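Local structure of S-adenosylmethionine-dependent methyltransferase (Clostridium acetobutylicum, 1Y8C) at residues S111-I116 and H198-Y203. The protein probably transfers a methyl group from S-adenosylmethionine to an acceptor substrate. Sequence-based numbering, arbitrary orientation.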
loop_
_atom_site.group_PDB
_atom_site.type_symbol
_atom_site.label_atom_id
_atom_site.label_comp_id
_atom_site.label_asym_id
_atom_site.label_seq_id
_atom_site.Cartn_x
_atom_site.Cartn_y
_atom_site.Cartn_z
ATOM N N SER A 111 -3.340 0.848 0.052
ATOM C CA SER A 111 -4.034 -0.090 0.940
ATOM C C SER A 111 -4.942 0.627 1.927
ATOM O O SER A 111 -6.025 0.153 2.243
ATOM C CB SER A 111 -3.034 -0.967 1.687
ATOM O OG SER A 111 -2.501 -1.947 0.807
ATOM N N THR A 112 -4.495 1.776 2.402
ATOM C CA THR A 112 -5.272 2.579 3.326
ATOM C C THR A 112 -6.673 2.881 2.769
ATOM O O THR A 112 -7.630 2.984 3.531
ATOM C CB THR A 112 -4.530 3.905 3.638
ATOM O OG1 THR A 112 -3.298 3.605 4.309
ATOM C CG2 THR A 112 -5.374 4.835 4.511
ATOM N N ASN A 113 -6.821 3.017 1.455
ATOM C CA ASN A 113 -8.153 3.307 0.926
ATOM C C ASN A 113 -9.142 2.158 1.085
ATOM O O ASN A 113 -10.337 2.368 0.979
ATOM C CB ASN A 113 -8.104 3.698 -0.558
ATOM C CG ASN A 113 -7.317 4.961 -0.807
ATOM O OD1 ASN A 113 -6.096 4.922 -0.934
ATOM N ND2 ASN A 113 -8.010 6.095 -0.869
ATOM N N TYR A 114 -8.648 0.945 1.325
ATOM C CA TYR A 114 -9.532 -0.196 1.487
ATOM C C TYR A 114 -10.243 -0.169 2.837
ATOM O O TYR A 114 -11.151 -0.951 3.086
ATOM C CB TYR A 114 -8.770 -1.512 1.335
ATOM C CG TYR A 114 -8.295 -1.814 -0.071
ATOM C CD1 TYR A 114 -6.942 -1.850 -0.369
ATOM C CD2 TYR A 114 -9.195 -2.090 -1.095
ATOM C CE1 TYR A 114 -6.487 -2.157 -1.647
ATOM C CE2 TYR A 114 -8.748 -2.400 -2.382
ATOM C CZ TYR A 114 -7.384 -2.432 -2.645
ATOM O OH TYR A 114 -6.903 -2.739 -3.901
ATOM N N ILE A 115 -9.822 0.715 3.724
ATOM C CA ILE A 115 -10.488 0.824 5.006
ATOM C C ILE A 115 -11.572 1.860 4.761
ATOM O O ILE A 115 -11.392 3.045 5.034
ATOM C CB ILE A 115 -9.535 1.322 6.083
ATOM C CG1 ILE A 115 -8.328 0.383 6.164
ATOM C CG2 ILE A 115 -10.274 1.406 7.421
ATOM C CD1 ILE A 115 -7.177 0.919 6.998
ATOM N N ILE A 116 -12.701 1.405 4.231
ATOM C CA ILE A 116 -13.800 2.304 3.894
ATOM C C ILE A 116 -14.604 2.890 5.037
ATOM O O ILE A 116 -15.418 3.779 4.824
ATOM C CB ILE A 116 -14.759 1.625 2.899
ATOM C CG1 ILE A 116 -15.423 0.406 3.534
ATOM C CG2 ILE A 116 -13.976 1.204 1.661
ATOM C CD1 ILE A 116 -16.418 -0.280 2.601
ATOM N N HIS A 198 -12.681 -4.822 -5.769
ATOM C CA HIS A 198 -12.224 -4.079 -4.604
ATOM C C HIS A 198 -13.061 -2.818 -4.402
ATOM O O HIS A 198 -13.709 -2.330 -5.326
ATOM C CB HIS A 198 -10.743 -3.712 -4.769
ATOM C CG HIS A 198 -9.857 -4.887 -5.044
ATOM N ND1 HIS A 198 -8.864 -4.864 -6.001
ATOM C CD2 HIS A 198 -9.816 -6.124 -4.492
ATOM C CE1 HIS A 198 -8.252 -6.034 -6.028
ATOM N NE2 HIS A 198 -8.810 -6.817 -5.123
ATOM N N GLU A 199 -13.028 -2.295 -3.183
ATOM C CA GLU A 199 -13.771 -1.101 -2.836
ATOM C C GLU A 199 -12.825 -0.161 -2.104
ATOM O O GLU A 199 -12.191 -0.559 -1.128
ATOM C CB GLU A 199 -14.923 -1.502 -1.938
ATOM C CG GLU A 199 -16.099 -0.573 -1.927
ATOM C CD GLU A 199 -17.340 -1.285 -1.412
ATOM O OE1 GLU A 199 -17.299 -1.790 -0.264
ATOM O OE2 GLU A 199 -18.348 -1.344 -2.152
ATOM N N GLU A 200 -12.710 1.073 -2.590
ATOM C CA GLU A 200 -11.833 2.069 -1.963
ATOM C C GLU A 200 -12.622 3.344 -1.634
ATOM O O GLU A 200 -13.489 3.765 -2.400
ATOM C CB GLU A 200 -10.646 2.417 -2.890
ATOM C CG GLU A 200 -9.467 1.426 -2.827
ATOM C CD GLU A 200 -8.206 1.904 -3.576
ATOM O OE1 GLU A 200 -7.961 3.135 -3.649
ATOM O OE2 GLU A 200 -7.439 1.038 -4.064
ATOM N N ARG A 201 -12.341 3.948 -0.485
ATOM C CA ARG A 201 -13.039 5.168 -0.127
ATOM C C ARG A 201 -12.200 6.362 -0.516
ATOM O O ARG A 201 -10.973 6.344 -0.391
ATOM C CB ARG A 201 -13.340 5.248 1.371
ATOM C CG ARG A 201 -14.570 6.101 1.626
ATOM C CD ARG A 201 -14.448 7.035 2.806
ATOM N NE ARG A 201 -15.064 6.483 4.011
ATOM C CZ ARG A 201 -15.661 7.221 4.948
ATOM N NH1 ARG A 201 -15.725 8.541 4.813
ATOM N NH2 ARG A 201 -16.189 6.648 6.027
ATOM N N ALA A 202 -12.860 7.409 -0.989
ATOM C CA ALA A 202 -12.148 8.603 -1.387
ATOM C C ALA A 202 -12.077 9.560 -0.210
ATOM O O ALA A 202 -13.018 10.302 0.058
ATOM C CB ALA A 202 -12.845 9.250 -2.568
ATOM N N TYR A 203 -10.947 9.534 0.489
ATOM C CA TYR A 203 -10.728 10.393 1.645
ATOM C C TYR A 203 -10.099 11.727 1.254
ATOM O O TYR A 203 -9.196 11.776 0.417
ATOM C CB TYR A 203 -9.812 9.698 2.656
ATOM C CG TYR A 203 -10.453 8.571 3.426
ATOM C CD1 TYR A 203 -9.994 7.257 3.293
ATOM C CD2 TYR A 203 -11.496 8.820 4.320
ATOM C CE1 TYR A 203 -10.560 6.225 4.035
ATOM C CE2 TYR A 203 -12.062 7.796 5.069
ATOM C CZ TYR A 203 -11.592 6.504 4.923
ATOM O OH TYR A 203 -12.155 5.489 5.666
#
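N113 grips the backbone of R201 twice, with its own carbonyl and with its side-chain amide. R201 N donates to N113 O at 2.9 Å, and the N113 amide answers with ND2 to R201 O at 3.0 Å, nearly straight (171°) and in the plane of the amide. The 3-10 turn 112-114 is thereby fastened to the end of strand 191-201. R201 then reaches back: CG leaves anti to the backbone N (chi1 -153°) and the chain folds over the next bonds, bringing the guanidinium edge-on to I116 O, with NE at 2.8 Å and NH2 at 3.2 Å from that one oxygen, both from the same face of the carbonyl. Y203 lays its ring against R201 CD and hydrogen-bonds in the carbonyl plane, OH to I115 O at 2.6 Å, so the carbonyls of N113, I115 and I116 all accept bonds from segment 198-203. At the other end, the edge of the Y114 ring points at the face of H198 in an offset T-shaped pair, planes at 82°, while E200 CG lies over one face of Y114, 4.2 Å from its centroid. The E200 carboxylate runs on past N113 CB, and N143 binds both E200 OE1 and N113 OD1. The contact joins the loop between strand 104-107 and helix 118-129 of the Rossmann-like domain to the edge strand of the four-stranded antiparallel sheet; L148 of helix 145-152 packs on N113 and E200, and L121 of helix 118-129 on T112 and Y203.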